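Local coordinates for protein aclacinomycin oxidoreductase (AknOx) (Streptomyces galilaeus, PDB 2IPI) that oxidises the terminal sugar of aclacinomycins in two successive oxygen-dependent steps, using a bicovalently attached FAD, to complete biosynthesis of these anthracycline antibiotics, at residues Y178-V183 with W209-G214; G217-V222 with P496-V501; A426-M429 with H433-A436. All blocks are in the same frame, centred on the assembly; numbering follows the deposited sequence.

Contact 1 (Y178-V183 with W209-G214)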
loop_
_atom_site.group_PDB
_atom_site.type_symbol
_atom_site.label_atom_id
_atom_site.label_comp_id
_atom_site.label_asym_id
_atom_site.label_seq_id
_atom_site.Cartn_x
_atom_site.Cartn_y
_atom_site.Cartn_z
ATOM N N TYR A 178 9.200 -11.909 -9.882
ATOM C CA TYR A 178 9.592 -13.183 -10.468
ATOM C C TYR A 178 9.537 -14.299 -9.426
ATOM O O TYR A 178 9.011 -15.375 -9.709
ATOM C CB TYR A 178 11.002 -13.112 -11.068
ATOM C CG TYR A 178 11.548 -14.472 -11.464
ATOM C CD1 TYR A 178 12.604 -15.042 -10.766
ATOM C CD2 TYR A 178 11.000 -15.172 -12.537
ATOM C CE1 TYR A 178 13.095 -16.290 -11.128
ATOM C CE2 TYR A 178 11.483 -16.418 -12.906
ATOM C CZ TYR A 178 12.527 -16.959 -12.192
ATOM O OH TYR A 178 13.019 -18.196 -12.552
ATOM N N ALA A 179 10.074 -14.070 -8.224
ATOM C CA ALA A 179 10.153 -15.195 -7.288
ATOM C C ALA A 179 10.189 -14.751 -5.836
ATOM O O ALA A 179 10.538 -13.608 -5.525
ATOM C CB ALA A 179 11.395 -16.028 -7.588
ATOM N N VAL A 180 9.853 -15.683 -4.945
ATOM C CA VAL A 180 9.920 -15.360 -3.524
ATOM C C VAL A 180 10.490 -16.522 -2.721
ATOM O O VAL A 180 10.131 -17.676 -2.964
ATOM C CB VAL A 180 8.507 -14.959 -3.030
ATOM C CG1 VAL A 180 7.564 -16.147 -3.145
ATOM C CG2 VAL A 180 8.538 -14.416 -1.621
ATOM N N GLU A 181 11.375 -16.186 -1.799
ATOM C CA GLU A 181 11.938 -17.089 -0.803
ATOM C C GLU A 181 11.190 -16.893 0.506
ATOM O O GLU A 181 11.118 -15.769 0.998
ATOM C CB GLU A 181 13.439 -16.844 -0.607
ATOM C CG GLU A 181 14.329 -17.447 -1.655
ATOM C CD GLU A 181 15.535 -16.631 -2.060
ATOM O OE1 GLU A 181 16.271 -16.011 -1.275
ATOM O OE2 GLU A 181 15.755 -16.631 -3.289
ATOM N N VAL A 182 10.611 -17.954 1.030
ATOM C CA VAL A 182 9.695 -17.932 2.163
ATOM C C VAL A 182 10.054 -18.966 3.222
ATOM O O VAL A 182 10.601 -20.030 2.898
ATOM C CB VAL A 182 8.249 -18.217 1.708
ATOM C CG1 VAL A 182 7.246 -17.699 2.732
ATOM C CG2 VAL A 182 7.973 -17.594 0.346
ATOM N N VAL A 183 9.753 -18.669 4.478
ATOM C CA VAL A 183 9.815 -19.713 5.504
ATOM C C VAL A 183 8.360 -20.073 5.849
ATOM O O VAL A 183 7.590 -19.231 6.315
ATOM C CB VAL A 183 10.614 -19.313 6.743
ATOM C CG1 VAL A 183 10.477 -20.332 7.865
ATOM C CG2 VAL A 183 12.100 -19.155 6.404
ATOM N N TRP A 209 2.150 -16.854 -6.590
ATOM C CA TRP A 209 0.886 -16.200 -6.845
ATOM C C TRP A 209 0.309 -15.554 -5.596
ATOM O O TRP A 209 -0.110 -14.397 -5.600
ATOM C CB TRP A 209 -0.120 -17.248 -7.313
ATOM C CG TRP A 209 -1.334 -16.653 -7.939
ATOM C CD1 TRP A 209 -2.405 -16.011 -7.408
ATOM C CD2 TRP A 209 -1.536 -16.696 -9.359
ATOM N NE1 TRP A 209 -3.289 -15.634 -8.395
ATOM C CE2 TRP A 209 -2.764 -16.055 -9.590
ATOM C CE3 TRP A 209 -0.808 -17.215 -10.435
ATOM C CZ2 TRP A 209 -3.214 -15.956 -10.881
ATOM C CZ3 TRP A 209 -1.323 -17.077 -11.716
ATOM C CH2 TRP A 209 -2.536 -16.442 -11.958
ATOM N N ALA A 210 0.296 -16.318 -4.500
ATOM C CA ALA A 210 -0.237 -15.837 -3.233
ATOM C C ALA A 210 0.470 -14.565 -2.778
ATOM O O ALA A 210 -0.087 -13.728 -2.069
ATOM C CB ALA A 210 -0.125 -16.925 -2.171
ATOM N N HIS A 211 1.737 -14.426 -3.212
ATOM C CA HIS A 211 2.535 -13.311 -2.744
ATOM C C HIS A 211 2.375 -12.088 -3.643
ATOM O O HIS A 211 3.012 -11.082 -3.358
ATOM C CB HIS A 211 4.000 -13.747 -2.587
ATOM C CG HIS A 211 4.164 -14.482 -1.264
ATOM N ND1 HIS A 211 3.916 -15.838 -1.128
ATOM C CD2 HIS A 211 4.554 -14.038 -0.054
ATOM C CE1 HIS A 211 4.138 -16.192 0.127
ATOM N NE2 HIS A 211 4.531 -15.119 0.813
ATOM N N THR A 212 1.538 -12.184 -4.678
ATOM C CA THR A 212 1.366 -11.023 -5.556
ATOM C C THR A 212 0.116 -10.215 -5.194
ATOM O O THR A 212 -0.539 -9.632 -6.063
ATOM C CB THR A 212 1.341 -11.437 -7.037
ATOM O OG1 THR A 212 1.231 -10.273 -7.875
ATOM C CG2 THR A 212 0.131 -12.280 -7.390
ATOM N N GLY A 213 -0.220 -10.137 -3.911
ATOM C CA GLY A 213 -1.205 -9.219 -3.425
ATOM C C GLY A 213 -2.204 -9.960 -2.544
ATOM O O GLY A 213 -3.323 -9.507 -2.638
ATOM N N GLY A 214 -1.795 -10.989 -1.839
ATOM C CA GLY A 214 -2.535 -11.725 -0.837
ATOM C C GLY A 214 -2.418 -11.070 0.519
ATOM O O GLY A 214 -3.191 -11.291 1.461
#

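Contact 2 (G217-V222 with P496-V501). With FAD (flavin-adenine dinucleotide), chain F.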
loop_
_atom_site.group_PDB
_atom_site.type_symbol
_atom_site.label_atom_id
_atom_site.label_comp_id
_atom_site.label_asym_id
_atom_site.label_seq_id
_atom_site.Cartn_x
_atom_site.Cartn_y
_atom_site.Cartn_z
ATOM N N GLY A 217 0.316 -11.089 6.758
ATOM C CA GLY A 217 0.673 -12.127 7.741
ATOM C C GLY A 217 -0.146 -13.393 7.570
ATOM O O GLY A 217 -0.936 -13.705 8.468
ATOM N N ASN A 218 0.042 -14.089 6.440
ATOM C CA ASN A 218 -0.791 -15.253 6.163
ATOM C C ASN A 218 -0.051 -16.467 5.614
ATOM O O ASN A 218 -0.484 -17.596 5.872
ATOM C CB ASN A 218 -1.906 -14.881 5.164
ATOM C CG ASN A 218 -1.674 -13.552 4.487
ATOM O OD1 ASN A 218 -0.531 -13.328 4.091
ATOM N ND2 ASN A 218 -2.682 -12.692 4.335
ATOM N N PHE A 219 1.035 -16.302 4.846
ATOM C CA PHE A 219 1.533 -17.466 4.091
ATOM C C PHE A 219 2.907 -17.976 4.493
ATOM O O PHE A 219 3.400 -18.965 3.923
ATOM C CB PHE A 219 1.554 -17.089 2.618
ATOM C CG PHE A 219 0.200 -16.704 2.063
ATOM C CD1 PHE A 219 -0.753 -17.678 1.839
ATOM C CD2 PHE A 219 -0.119 -15.388 1.770
ATOM C CE1 PHE A 219 -1.992 -17.376 1.325
ATOM C CE2 PHE A 219 -1.361 -15.078 1.239
ATOM C CZ PHE A 219 -2.290 -16.065 1.009
ATOM N N GLY A 220 3.539 -17.370 5.488
ATOM C CA GLY A 220 4.888 -17.669 5.906
ATOM C C GLY A 220 5.728 -16.403 5.978
ATOM O O GLY A 220 5.164 -15.308 5.899
ATOM N N ILE A 221 7.045 -16.517 6.124
ATOM C CA ILE A 221 7.874 -15.300 6.225
ATOM C C ILE A 221 8.767 -15.165 5.002
ATOM O O ILE A 221 9.602 -16.032 4.745
ATOM C CB ILE A 221 8.708 -15.280 7.518
ATOM C CG1 ILE A 221 7.815 -15.322 8.763
ATOM C CG2 ILE A 221 9.673 -14.100 7.563
ATOM C CD1 ILE A 221 8.576 -15.432 10.061
ATOM N N VAL A 222 8.573 -14.083 4.244
ATOM C CA VAL A 222 9.418 -13.832 3.080
ATOM C C VAL A 222 10.815 -13.411 3.519
ATOM O O VAL A 222 11.016 -12.477 4.294
ATOM C CB VAL A 222 8.802 -12.760 2.177
ATOM C CG1 VAL A 222 9.704 -12.417 1.010
ATOM C CG2 VAL A 222 7.460 -13.247 1.642
ATOM N N PRO A 496 -11.150 -17.692 -2.975
ATOM C CA PRO A 496 -11.107 -19.166 -2.806
ATOM C C PRO A 496 -9.722 -19.702 -3.153
ATOM O O PRO A 496 -9.125 -20.519 -2.463
ATOM C CB PRO A 496 -12.156 -19.665 -3.789
ATOM C CG PRO A 496 -13.088 -18.509 -3.972
ATOM C CD PRO A 496 -12.172 -17.313 -3.959
ATOM N N ARG A 497 -9.195 -19.202 -4.278
ATOM C CA ARG A 497 -7.869 -19.619 -4.721
ATOM C C ARG A 497 -6.812 -19.302 -3.669
ATOM O O ARG A 497 -5.889 -20.076 -3.449
ATOM C CB ARG A 497 -7.510 -18.946 -6.047
ATOM N N LEU A 498 -6.970 -18.182 -2.944
ATOM C CA LEU A 498 -6.067 -17.908 -1.822
ATOM C C LEU A 498 -6.301 -18.804 -0.616
ATOM O O LEU A 498 -5.360 -19.129 0.132
ATOM C CB LEU A 498 -6.203 -16.445 -1.370
ATOM C CG LEU A 498 -5.532 -15.435 -2.319
ATOM C CD1 LEU A 498 -6.107 -14.042 -2.121
ATOM C CD2 LEU A 498 -4.024 -15.468 -2.097
ATOM N N GLN A 499 -7.549 -19.220 -0.410
ATOM C CA GLN A 499 -7.839 -20.143 0.687
ATOM C C GLN A 499 -7.104 -21.472 0.504
ATOM O O GLN A 499 -6.644 -22.040 1.502
ATOM C CB GLN A 499 -9.337 -20.422 0.817
ATOM C CG GLN A 499 -10.153 -19.242 1.327
ATOM C CD GLN A 499 -11.554 -19.644 1.755
ATOM O OE1 GLN A 499 -12.454 -19.849 0.941
ATOM N NE2 GLN A 499 -11.763 -19.757 3.065
ATOM N N LYS A 500 -7.046 -21.935 -0.750
ATOM C CA LYS A 500 -6.433 -23.232 -1.007
ATOM C C LYS A 500 -4.920 -23.173 -0.816
ATOM O O LYS A 500 -4.269 -24.135 -0.399
ATOM C CB LYS A 500 -6.766 -23.712 -2.420
ATOM N N VAL A 501 -4.344 -22.006 -1.106
ATOM C CA VAL A 501 -2.927 -21.782 -0.815
ATOM C C VAL A 501 -2.696 -21.814 0.682
ATOM O O VAL A 501 -1.733 -22.410 1.180
ATOM C CB VAL A 501 -2.465 -20.445 -1.430
ATOM C CG1 VAL A 501 -1.046 -20.112 -1.014
ATOM C CG2 VAL A 501 -2.599 -20.502 -2.946
HETATM P PA FAD F . 4.939 -4.162 8.707
HETATM O O1A FAD F . 4.156 -3.730 9.797
HETATM O O2A FAD F . 6.232 -4.683 9.150
HETATM O O5B FAD F . 4.177 -5.238 7.851
HETATM C C5B FAD F . 2.884 -5.070 7.429
HETATM C C4B FAD F . 2.218 -6.426 7.212
HETATM O O4B FAD F . 3.092 -7.257 6.499
HETATM C C3B FAD F . 1.989 -7.159 8.547
HETATM O O3B FAD F . 0.930 -8.040 8.447
HETATM C C2B FAD F . 3.268 -7.961 8.722
HETATM O O2B FAD F . 3.165 -9.081 9.559
HETATM C C1B FAD F . 3.552 -8.304 7.277
HETATM N N9A FAD F . 4.963 -8.653 7.016
HETATM C C8A FAD F . 6.044 -7.927 7.328
HETATM N N7A FAD F . 7.145 -8.543 6.923
HETATM C C5A FAD F . 6.767 -9.694 6.368
HETATM C C6A FAD F . 7.473 -10.733 5.777
HETATM N N6A FAD F . 8.740 -10.619 5.654
HETATM N N1A FAD F . 6.818 -11.769 5.280
HETATM C C2A FAD F . 5.507 -11.780 5.341
HETATM N N3A FAD F . 4.800 -10.805 5.880
HETATM C C4A FAD F . 5.407 -9.782 6.404
HETATM N N1 FAD F . 1.159 1.465 0.301
HETATM C C2 FAD F . 1.053 1.555 -1.067
HETATM O O2 FAD F . 0.639 0.709 -1.732
HETATM N N3 FAD F . 1.467 2.714 -1.665
HETATM C C4 FAD F . 1.982 3.775 -0.942
HETATM O O4 FAD F . 2.415 4.727 -1.528
HETATM C C4X FAD F . 2.100 3.662 0.445
HETATM N N5 FAD F . 2.576 4.684 1.214
HETATM C C5X FAD F . 2.753 4.550 2.552
HETATM C C6 FAD F . 3.330 5.578 3.301
HETATM C C7 FAD F . 3.447 5.444 4.654
HETATM C C7M FAD F . 4.174 6.532 5.374
HETATM C C8 FAD F . 3.088 4.251 5.289
HETATM C C8M FAD F . 3.516 4.009 6.719
HETATM C C9 FAD F . 2.542 3.254 4.512
HETATM C C9A FAD F . 2.330 3.378 3.162
HETATM N N10 FAD F . 1.758 2.365 2.417
HETATM C C10 FAD F . 1.685 2.485 1.061
HETATM C "C1'" FAD F . 0.808 1.388 3.030
HETATM C "C2'" FAD F . 1.432 0.104 3.579
HETATM O "O2'" FAD F . 1.537 -0.034 4.958
HETATM C "C3'" FAD F . 2.765 -0.251 2.964
HETATM O "O3'" FAD F . 2.691 -0.334 1.574
HETATM C "C4'" FAD F . 3.208 -1.531 3.736
HETATM O "O4'" FAD F . 2.198 -2.249 4.320
HETATM C "C5'" FAD F . 4.262 -1.425 4.812
HETATM O "O5'" FAD F . 4.693 -2.688 5.195
HETATM P P FAD F . 5.766 -2.738 6.329
HETATM O O1P FAD F . 6.705 -3.773 6.090
HETATM O O2P FAD F . 6.346 -1.469 6.420
HETATM O O3P FAD F . 5.014 -2.931 7.707
#

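Contact 3 (A426-M429 with H433-A436). With AKY (methyl (2S,4R)-2-ethyl-2,5,7-trihydroxy-6,11-dioxo-4-{[2,3,6-trideoxy-4-O-{2,6-dideoxy-4-O-[(2S,6S)-6-methyl-5-oxotetrahydro-2h -pyran-2-yl]-alpha-D-lyxo-hexopyranosyl}-3-(dimethylamino)-D-ribo-hexopyranosyl]oxy}-1,2,3,4,6,11-hexahydrotetracene-1-c arboxylate), chain E.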
loop_
_atom_site.group_PDB
_atom_site.type_symbol
_atom_site.label_atom_id
_atom_site.label_comp_id
_atom_site.label_asym_id
_atom_site.label_seq_id
_atom_site.Cartn_x
_atom_site.Cartn_y
_atom_site.Cartn_z
ATOM N N ALA A 426 -7.928 9.919 9.844
ATOM C CA ALA A 426 -7.844 10.783 10.995
ATOM C C ALA A 426 -6.483 10.514 11.646
ATOM O O ALA A 426 -6.071 9.354 11.752
ATOM C CB ALA A 426 -8.940 10.555 12.020
ATOM N N THR A 427 -5.846 11.586 12.028
ATOM C CA THR A 427 -4.507 11.613 12.586
ATOM C C THR A 427 -4.499 12.515 13.811
ATOM O O THR A 427 -5.075 13.605 13.702
ATOM C CB THR A 427 -3.486 12.138 11.556
ATOM O OG1 THR A 427 -3.767 11.534 10.288
ATOM C CG2 THR A 427 -2.082 11.767 11.992
ATOM N N TRP A 428 -3.903 12.049 14.897
ATOM C CA TRP A 428 -3.904 12.815 16.144
ATOM C C TRP A 428 -2.750 12.454 17.068
ATOM O O TRP A 428 -1.947 11.573 16.807
ATOM C CB TRP A 428 -5.215 12.664 16.899
ATOM C CG TRP A 428 -5.625 11.372 17.492
ATOM C CD1 TRP A 428 -5.561 11.035 18.824
ATOM C CD2 TRP A 428 -6.173 10.224 16.823
ATOM N NE1 TRP A 428 -6.033 9.760 19.013
ATOM C CE2 TRP A 428 -6.414 9.237 17.809
ATOM C CE3 TRP A 428 -6.490 9.912 15.501
ATOM C CZ2 TRP A 428 -6.947 7.984 17.501
ATOM C CZ3 TRP A 428 -7.019 8.672 15.201
ATOM C CH2 TRP A 428 -7.245 7.719 16.196
ATOM N N MET A 429 -2.692 13.180 18.184
ATOM C CA MET A 429 -1.620 12.929 19.136
ATOM C C MET A 429 -2.124 12.343 20.443
ATOM O O MET A 429 -1.505 11.480 21.064
ATOM C CB MET A 429 -0.862 14.227 19.465
ATOM C CG MET A 429 0.413 13.921 20.235
ATOM S SD MET A 429 1.557 15.308 20.352
ATOM C CE MET A 429 1.678 15.840 18.650
ATOM N N HIS A 433 -8.340 11.534 22.983
ATOM C CA HIS A 433 -9.257 11.869 21.898
ATOM C C HIS A 433 -9.442 10.726 20.911
ATOM O O HIS A 433 -9.965 10.937 19.819
ATOM C CB HIS A 433 -8.761 13.102 21.123
ATOM C CG HIS A 433 -8.136 14.178 21.953
ATOM N ND1 HIS A 433 -7.023 14.873 21.543
ATOM C CD2 HIS A 433 -8.451 14.670 23.174
ATOM C CE1 HIS A 433 -6.683 15.753 22.465
ATOM N NE2 HIS A 433 -7.539 15.657 23.466
ATOM N N ASP A 434 -9.035 9.508 21.225
ATOM C CA ASP A 434 -9.257 8.389 20.306
ATOM C C ASP A 434 -10.716 8.245 19.900
ATOM O O ASP A 434 -11.112 7.929 18.778
ATOM C CB ASP A 434 -8.798 7.085 20.976
ATOM C CG ASP A 434 -7.303 6.917 21.083
ATOM O OD1 ASP A 434 -6.532 7.836 20.709
ATOM O OD2 ASP A 434 -6.869 5.830 21.550
ATOM N N ASP A 435 -11.593 8.478 20.882
ATOM C CA ASP A 435 -13.024 8.330 20.634
ATOM C C ASP A 435 -13.547 9.354 19.640
ATOM O O ASP A 435 -14.318 9.033 18.731
ATOM C CB ASP A 435 -13.793 8.420 21.961
ATOM C CG ASP A 435 -13.622 7.139 22.773
ATOM O OD1 ASP A 435 -13.675 6.044 22.174
ATOM O OD2 ASP A 435 -13.426 7.242 24.000
ATOM N N ALA A 436 -13.148 10.611 19.785
ATOM C CA ALA A 436 -13.640 11.641 18.869
ATOM C C ALA A 436 -13.087 11.393 17.475
ATOM O O ALA A 436 -13.800 11.450 16.476
ATOM C CB ALA A 436 -13.258 13.026 19.373
HETATM O O15 AKY E . -1.374 4.959 -0.623
HETATM C C42 AKY E . -0.877 5.685 0.257
HETATM C C40 AKY E . -0.111 6.943 -0.220
HETATM C C38 AKY E . 0.361 7.835 0.855
HETATM C C39 AKY E . -1.243 5.597 1.794
HETATM C C41 AKY E . -2.360 5.331 2.489
HETATM O O14 AKY E . -0.342 6.256 2.654
HETATM C C37 AKY E . -0.102 7.597 2.250
HETATM O O13 AKY E . 0.746 8.291 3.129
HETATM C C35 AKY E . 0.122 8.908 4.216
HETATM C C34 AKY E . 0.046 10.431 4.072
HETATM C C36 AKY E . -0.055 10.850 2.710
HETATM O O11 AKY E . 1.173 11.193 4.768
HETATM C C33 AKY E . 0.717 8.460 5.540
HETATM O O12 AKY E . 0.780 6.964 5.798
HETATM C C32 AKY E . 1.848 9.183 5.928
HETATM C C31 AKY E . 1.561 10.552 6.091
HETATM O O7 AKY E . -0.127 15.921 9.332
HETATM C C7 AKY E . 0.750 16.320 10.385
HETATM C C8 AKY E . 1.977 16.913 9.809
HETATM C C9 AKY E . 1.736 18.351 9.426
HETATM O O9 AKY E . 0.576 18.362 8.668
HETATM C C13 AKY E . 2.940 18.865 8.723
HETATM C C14 AKY E . 3.061 17.983 7.478
HETATM C C20 AKY E . -0.014 17.312 11.203
HETATM C C19 AKY E . 0.307 18.668 11.300
HETATM C C10 AKY E . 1.603 19.126 10.679
HETATM C C11 AKY E . -0.427 19.514 12.133
HETATM C C18 AKY E . -1.483 19.014 12.895
HETATM C C17 AKY E . -1.814 17.656 12.815
HETATM C C6 AKY E . -1.081 16.836 11.964
HETATM O O6 AKY E . -1.371 15.521 11.868
HETATM C C12 AKY E . -2.177 19.876 13.774
HETATM O O3 AKY E . -1.906 21.094 13.853
HETATM C C15 AKY E . -3.201 19.341 14.595
HETATM C C1 AKY E . -3.839 20.174 15.513
HETATM C C2 AKY E . -4.819 19.692 16.381
HETATM C C3 AKY E . -5.159 18.342 16.301
HETATM C C16 AKY E . -3.535 17.971 14.521
HETATM C C5 AKY E . -2.842 17.124 13.629
HETATM O O5 AKY E . -3.028 15.895 13.528
HETATM C C4 AKY E . -4.531 17.497 15.389
HETATM O O4 AKY E . -4.903 16.192 15.378
HETATM O O18 AKY E . 0.576 10.876 7.084
HETATM C C45 AKY E . -0.207 14.492 9.226
HETATM C C43 AKY E . 2.712 18.778 11.668
HETATM O O16 AKY E . 2.647 17.773 12.385
HETATM O O17 AKY E . 3.801 19.589 11.806
HETATM C C44 AKY E . 3.838 20.039 13.166
HETATM O O19 AKY E . 1.049 13.866 9.138
HETATM C C47 AKY E . -0.954 12.673 7.639
HETATM N N11 AKY E . -1.937 11.667 8.081
HETATM C C52 AKY E . -2.998 11.291 7.211
HETATM C C51 AKY E . -1.491 10.633 8.953
HETATM C C46 AKY E . -1.066 14.145 8.013
HETATM C C48 AKY E . 0.502 12.283 7.382
HETATM C C49 AKY E . 1.345 12.559 8.616
HETATM C C50 AKY E . 1.758 11.415 9.549
HETATM O O HOH W 1 -4.914 15.261 19.515
#

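Contact 1 (Y178-V183 with W209-G214)
V180 and V182 meet the imidazole of H211 where the five-stranded antiparallel sheet of the PCMH-type FAD-binding region is met by H211, just past helix 205-210. The CA atoms closest across the two segments, those of V180 and H211, are 7.7 Å apart, so the contact is made by side chains alone, with no hydrogen bond across it. All three residues are buried, yet only 118 Å² is covered between the segments.

The apolar part is a pair of valines two positions apart on one face of strand 177-185. V180 offers both methyls: CG2 lies 4.2 Å above one face of the H211 ring, offset toward its rim, while CG1 approaches obliquely. CG1 gets there from between the backbone N and the carbonyl carbon (chi1 64°). V222 of the adjacent strand 221-227 also packs on H211.

The polar partners lie outside the two segments. H211 ND1 is hydrogen-bonded to the carbonyl O of L207, one helical turn back, which restricts rotation of the ring and satisfies a buried nitrogen; because a carbonyl can only accept, ND1 supplies the proton. On the other face of the strand, E181 forms a salt bridge to R224. Where the strand pairs with 221-227, Y178 and A179 both face W226, a classic beta bulge. V182 CG2 comes within 4.1 Å of H211 CE1.

Contact 2 (G217-V222 with P496-V501)
The backbone N of V222 donates to N1A of FAD at 3.1 Å, with an N-H...acceptor angle of 161°. The amino group N6A of the same adenine gives its own bond back to V222 O at 3.2 Å, equally straight. One residue thus meets an acceptor and a donor on the Watson-Crick edge of the base using main-chain atoms alone. G220 O borders the ring as well, 3.6 Å from FAD C2A.

Three residues earlier the same segment faces the other way. The F219 side chain points at helix 495-505 and crosses those of L498 and V501 at about a right angle. Its ring atom CZ touches L498 CD2 at 3.6 Å, and CE1 touches V501 CG1 at 3.7 Å; both methyls arrive obliquely. V501 CG1 is placed there by standing anti to its own nitrogen (chi1 174°). The join is between two parts of the fold: 217-222 belongs to the PCMH-type FAD-binding region, whereas 496-501 lies in the berberine-like C-terminal region. Between F219 and V222 the chain turns through G220, whose phi of 128° is readily adopted only by glycine.

Two further atoms border the F219 ring. L498 O lies at its edge, in plane, and N218 CB stands 3.9 Å above one face, offset toward the rim. A210 of helix 205-210 touches both F219 and V501.

Contact 3 (A426-M429 with H433-A436)
Strand 420-428 runs out at W428, and after a short turn the chain enters helix 434-448, with H433 at the N-cap position; the CA atoms of W428 and H433, 7.9 Å apart, are the nearest CA pair across the turn. Here W428 NE1 donates to D434 OD1 at 2.6 Å, a short but bent bond with an N-H...acceptor angle of 146°. OD1 lies in the indole plane and is approached on its anti side, with the ring and carboxylate planes 73° apart. A chi1 of 67°, with CG between the backbone N and the carbonyl carbon, turns the NE1 edge toward the start of the helix. The other carboxylate oxygen, OD2, has a long, weak ion pair with R360.

H433 O stands 4.2 Å above one face of the indole, near its rim, and is itself hydrogen-bonded to N437. A water lies in the ring plane of H433, 3.0 Å from ND1, and takes a weak bond from M429 N.

T427 meets the bound anthracycline with both its side chain and its backbone carbonyl. T427 OG1 lies 2.9 Å from ligand N11, a hydrogen bond of doubtful detail because the amine methyl C51 is unusually close to the same oxygen; ligand O4 donates weakly to T427 O. This is a strand-turn-helix unit at the edge of the aclacinomycin-binding pocket, where T427 is an established ligand-binding residue.

From the N terminus, contact 1 closes first, a short loop in which strand 177-185 leads through strand 191-197 and helix 205-210 to H211. Contact 2 opens just afterwards and spans 273 intervening residues, returning from the C-terminal helix 495-505. Contact 3, a local strand-turn-helix closure, is nested within that long loop. Contacts 1 and 2 are in series and adjoin: their centres are 9 Å apart, strands 177-185 and 221-227 are sheet neighbours, and V183 N lies 2.7 Å from I221 O, a probable hydrogen bond. Contact 3 belongs to the seven-stranded sheet beside the anthracycline, its centre about 33 Å from that of contact 2.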